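Local coordinates for protein WYL1 (Ruminococcus sp., PDB 6OAW) that probably acts as a WYL-domain accessory protein that modulates the Type VI-D CRISPR-Cas system, at residues K111-Y122 / Y151-L159. Numbering follows the deposited sequence.
Sequences KSYLISKLSAKY and YYENKVYSL
Ser-119 OG sits between two backbone carbonyls, 2.9 Å from Ile-115 O in its own helix and 3.2 Å from Val-156 O; its single proton can serve either. This is a helix-helix crossing, segments 111-122 and 151-156 meeting at -53° in the helical region that precedes the antiparallel sheet. A chi1 of -61° sets OG anti to its own carbonyl carbon, where it reaches back one turn to Ile-115 O, and serine's small size suits the 4.8 Å between the CA atoms of Ser-119 and Val-156. Val-156, compact and beta-branched, puts CG1 on Leu-118 CB and CG2 on Ile-115 CD1, 3.8 Å away. Just beyond, a Schellman motif with Ser-158 at positive phi ends helix 151-156. The rings of Tyr-157 and Tyr-122 meet obliquely, planes at 49°, with Tyr-157 OH, hydrogen-bonded to Ala-89 O, over one face of Tyr-122, 3.4 Å from its CD2. Tyr-122 OH accepts a hydrogen bond from Lys-121 NZ and has a weak one with Asp-171. An alanine in place of Tyr-122 would probably uncover the Tyr-157 hydroxyl and leave Lys-121 NZ without that acceptor. At the other end, Lys-111, extended beyond CG, pairs with Glu-108 in a salt bridge, and its NZ adds a weak hydrogen bond to Tyr-152 OH at 3.3 Å.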
loop_
_atom_site.group_PDB
_atom_site.type_symbol
_atom_site.label_atom_id
_atom_site.label_comp_id
_atom_site.label_asym_id
_atom_site.label_seq_id
_atom_site.Cartn_x
_atom_site.Cartn_y
_atom_site.Cartn_z
ATOM N N LYS B 111 -2.746 5.683 -29.274
ATOM C CA LYS B 111 -3.828 6.502 -28.669
ATOM C C LYS B 111 -5.130 5.689 -28.595
ATOM O O LYS B 111 -5.673 5.605 -27.503
ATOM C CB LYS B 111 -4.079 7.791 -29.443
ATOM C CG LYS B 111 -3.133 8.955 -29.163
ATOM C CD LYS B 111 -3.786 10.249 -29.670
ATOM C CE LYS B 111 -2.806 11.350 -30.021
ATOM N NZ LYS B 111 -3.514 12.399 -30.792
ATOM N N SER B 112 -5.586 5.068 -29.687
ATOM C CA SER B 112 -6.819 4.234 -29.683
ATOM C C SER B 112 -6.655 3.038 -28.733
ATOM O O SER B 112 -7.619 2.711 -28.046
ATOM C CB SER B 112 -7.200 3.768 -31.063
ATOM O OG SER B 112 -7.321 4.875 -31.916
ATOM N N TYR B 113 -5.502 2.371 -28.738
ATOM C CA TYR B 113 -5.230 1.231 -27.829
ATOM C C TYR B 113 -5.388 1.692 -26.375
ATOM O O TYR B 113 -5.967 0.930 -25.587
ATOM C CB TYR B 113 -3.837 0.627 -28.060
ATOM C CG TYR B 113 -3.298 -0.180 -26.899
ATOM C CD1 TYR B 113 -3.657 -1.514 -26.728
ATOM C CD2 TYR B 113 -2.455 0.375 -25.949
ATOM C CE1 TYR B 113 -3.179 -2.277 -25.674
ATOM C CE2 TYR B 113 -1.980 -0.371 -24.878
ATOM C CZ TYR B 113 -2.323 -1.712 -24.749
ATOM O OH TYR B 113 -1.907 -2.450 -23.662
ATOM N N LEU B 114 -4.853 2.868 -26.018
ATOM C CA LEU B 114 -4.931 3.409 -24.632
ATOM C C LEU B 114 -6.385 3.792 -24.276
ATOM O O LEU B 114 -6.848 3.491 -23.158
ATOM C CB LEU B 114 -4.022 4.635 -24.487
ATOM C CG LEU B 114 -2.538 4.361 -24.256
ATOM C CD1 LEU B 114 -1.740 5.653 -24.343
ATOM C CD2 LEU B 114 -2.295 3.717 -22.900
ATOM N N ILE B 115 -7.055 4.550 -25.127
ATOM C CA ILE B 115 -8.459 4.992 -24.875
ATOM C C ILE B 115 -9.295 3.737 -24.609
ATOM O O ILE B 115 -9.935 3.690 -23.564
ATOM C CB ILE B 115 -9.015 5.825 -26.044
ATOM C CG1 ILE B 115 -8.239 7.131 -26.233
ATOM C CG2 ILE B 115 -10.498 6.080 -25.873
ATOM C CD1 ILE B 115 -7.853 7.788 -24.943
ATOM N N SER B 116 -9.222 2.728 -25.477
ATOM C CA SER B 116 -10.040 1.497 -25.363
ATOM C C SER B 116 -9.745 0.749 -24.058
ATOM O O SER B 116 -10.688 0.188 -23.507
ATOM C CB SER B 116 -9.876 0.580 -26.539
ATOM O OG SER B 116 -10.336 -0.725 -26.209
ATOM N N LYS B 117 -8.491 0.679 -23.610
ATOM C CA LYS B 117 -8.112 -0.124 -22.414
ATOM C C LYS B 117 -8.502 0.668 -21.156
ATOM O O LYS B 117 -8.917 0.031 -20.156
ATOM C CB LYS B 117 -6.633 -0.522 -22.512
ATOM C CG LYS B 117 -5.905 -0.858 -21.217
ATOM C CD LYS B 117 -4.555 -1.591 -21.449
ATOM N N LEU B 118 -8.391 1.994 -21.185
ATOM C CA LEU B 118 -8.829 2.834 -20.043
ATOM C C LEU B 118 -10.371 2.821 -19.956
ATOM O O LEU B 118 -10.886 2.695 -18.845
ATOM C CB LEU B 118 -8.246 4.246 -20.165
ATOM C CG LEU B 118 -6.726 4.346 -19.976
ATOM C CD1 LEU B 118 -6.235 5.752 -20.273
ATOM C CD2 LEU B 118 -6.306 3.904 -18.580
ATOM N N SER B 119 -11.085 2.896 -21.076
ATOM C CA SER B 119 -12.557 2.735 -21.130
ATOM C C SER B 119 -12.972 1.414 -20.478
ATOM O O SER B 119 -13.841 1.443 -19.588
ATOM C CB SER B 119 -13.070 2.828 -22.522
ATOM O OG SER B 119 -12.757 4.106 -23.047
ATOM N N ALA B 120 -12.377 0.300 -20.892
ATOM C CA ALA B 120 -12.733 -1.051 -20.393
ATOM C C ALA B 120 -12.472 -1.128 -18.887
ATOM O O ALA B 120 -13.287 -1.749 -18.201
ATOM C CB ALA B 120 -12.000 -2.135 -21.144
ATOM N N LYS B 121 -11.400 -0.503 -18.395
ATOM C CA LYS B 121 -10.976 -0.589 -16.975
ATOM C C LYS B 121 -11.954 0.150 -16.044
ATOM O O LYS B 121 -12.308 -0.446 -15.001
ATOM C CB LYS B 121 -9.590 0.018 -16.780
ATOM C CG LYS B 121 -9.012 -0.145 -15.383
ATOM C CD LYS B 121 -8.282 1.069 -14.935
ATOM C CE LYS B 121 -7.450 0.805 -13.704
ATOM N NZ LYS B 121 -6.569 1.954 -13.405
ATOM N N TYR B 122 -12.360 1.379 -16.386
ATOM C CA TYR B 122 -13.303 2.210 -15.590
ATOM C C TYR B 122 -14.762 1.970 -16.023
ATOM O O TYR B 122 -15.625 2.635 -15.470
ATOM C CB TYR B 122 -12.901 3.689 -15.671
ATOM C CG TYR B 122 -11.546 3.986 -15.072
ATOM C CD1 TYR B 122 -11.295 3.782 -13.723
ATOM C CD2 TYR B 122 -10.503 4.458 -15.854
ATOM C CE1 TYR B 122 -10.044 4.029 -13.172
ATOM C CE2 TYR B 122 -9.244 4.705 -15.330
ATOM C CZ TYR B 122 -9.017 4.503 -13.976
ATOM O OH TYR B 122 -7.774 4.746 -13.465
ATOM N N TYR B 151 -10.331 16.658 -23.268
ATOM C CA TYR B 151 -10.646 15.974 -24.547
ATOM C C TYR B 151 -10.665 14.449 -24.342
ATOM O O TYR B 151 -11.663 13.805 -24.661
ATOM C CB TYR B 151 -9.649 16.426 -25.623
ATOM C CG TYR B 151 -9.882 15.854 -27.000
ATOM C CD1 TYR B 151 -10.998 16.190 -27.754
ATOM C CD2 TYR B 151 -8.964 14.971 -27.549
ATOM C CE1 TYR B 151 -11.205 15.636 -29.007
ATOM C CE2 TYR B 151 -9.151 14.411 -28.796
ATOM C CZ TYR B 151 -10.274 14.747 -29.528
ATOM O OH TYR B 151 -10.444 14.166 -30.749
ATOM N N TYR B 152 -9.578 13.875 -23.824
ATOM C CA TYR B 152 -9.384 12.405 -23.760
ATOM C C TYR B 152 -10.226 11.807 -22.630
ATOM O O TYR B 152 -10.660 10.655 -22.763
ATOM C CB TYR B 152 -7.899 12.069 -23.636
ATOM C CG TYR B 152 -7.108 12.476 -24.849
ATOM C CD1 TYR B 152 -7.231 11.794 -26.048
ATOM C CD2 TYR B 152 -6.267 13.572 -24.808
ATOM C CE1 TYR B 152 -6.513 12.179 -27.178
ATOM C CE2 TYR B 152 -5.566 13.987 -25.928
ATOM C CZ TYR B 152 -5.681 13.289 -27.117
ATOM O OH TYR B 152 -4.940 13.724 -28.184
ATOM N N GLU B 153 -10.448 12.551 -21.546
ATOM C CA GLU B 153 -11.295 12.093 -20.418
ATOM C C GLU B 153 -12.739 11.933 -20.923
ATOM O O GLU B 153 -13.373 10.907 -20.625
ATOM C CB GLU B 153 -11.159 13.063 -19.239
ATOM C CG GLU B 153 -9.799 12.986 -18.559
ATOM C CD GLU B 153 -8.671 13.793 -19.194
ATOM O OE1 GLU B 153 -8.971 14.596 -20.105
ATOM O OE2 GLU B 153 -7.479 13.640 -18.762
ATOM N N ASN B 154 -13.219 12.883 -21.711
ATOM C CA ASN B 154 -14.587 12.855 -22.310
ATOM C C ASN B 154 -14.779 11.563 -23.126
ATOM O O ASN B 154 -15.882 10.974 -23.063
ATOM C CB ASN B 154 -14.861 14.124 -23.122
ATOM C CG ASN B 154 -15.321 15.267 -22.247
ATOM O OD1 ASN B 154 -16.395 15.196 -21.671
ATOM N ND2 ASN B 154 -14.515 16.309 -22.123
ATOM N N LYS B 155 -13.736 11.117 -23.828
ATOM C CA LYS B 155 -13.775 9.901 -24.676
ATOM C C LYS B 155 -13.699 8.652 -23.797
ATOM O O LYS B 155 -14.523 7.747 -23.984
ATOM C CB LYS B 155 -12.631 9.910 -25.694
ATOM C CG LYS B 155 -12.828 10.807 -26.918
ATOM C CD LYS B 155 -11.635 10.711 -27.863
ATOM C CE LYS B 155 -11.636 11.752 -28.962
ATOM N NZ LYS B 155 -11.854 11.131 -30.284
ATOM N N VAL B 156 -12.764 8.613 -22.848
ATOM C CA VAL B 156 -12.570 7.433 -21.946
ATOM C C VAL B 156 -13.838 7.185 -21.122
ATOM O O VAL B 156 -14.198 5.996 -20.955
ATOM C CB VAL B 156 -11.334 7.597 -21.051
ATOM C CG1 VAL B 156 -11.340 6.593 -19.902
ATOM C CG2 VAL B 156 -10.047 7.440 -21.881
ATOM N N TYR B 157 -14.470 8.245 -20.616
ATOM C CA TYR B 157 -15.607 8.125 -19.654
ATOM C C TYR B 157 -16.938 8.360 -20.396
ATOM O O TYR B 157 -17.961 8.511 -19.711
ATOM C CB TYR B 157 -15.364 9.052 -18.459
ATOM C CG TYR B 157 -14.086 8.752 -17.713
ATOM C CD1 TYR B 157 -13.916 7.553 -17.034
ATOM C CD2 TYR B 157 -13.044 9.661 -17.688
ATOM C CE1 TYR B 157 -12.748 7.257 -16.349
ATOM C CE2 TYR B 157 -11.858 9.374 -17.027
ATOM C CZ TYR B 157 -11.718 8.178 -16.343
ATOM O OH TYR B 157 -10.558 7.891 -15.692
ATOM N N SER B 158 -16.921 8.337 -21.740
ATOM C CA SER B 158 -18.098 8.545 -22.625
ATOM C C SER B 158 -18.959 9.707 -22.107
ATOM O O SER B 158 -20.142 9.470 -21.834
ATOM C CB SER B 158 -18.908 7.272 -22.736
ATOM O OG SER B 158 -18.071 6.193 -23.129
ATOM N N LEU B 159 -18.369 10.891 -21.904
ATOM C CA LEU B 159 -19.075 12.153 -21.531
ATOM C C LEU B 159 -19.844 12.011 -20.202
ATOM O O LEU B 159 -20.693 12.872 -19.941
ATOM C CB LEU B 159 -20.036 12.524 -22.669
ATOM C CG LEU B 159 -19.390 12.649 -24.053
ATOM C CD1 LEU B 159 -20.410 12.548 -25.177
ATOM C CD2 LEU B 159 -18.609 13.945 -24.171
#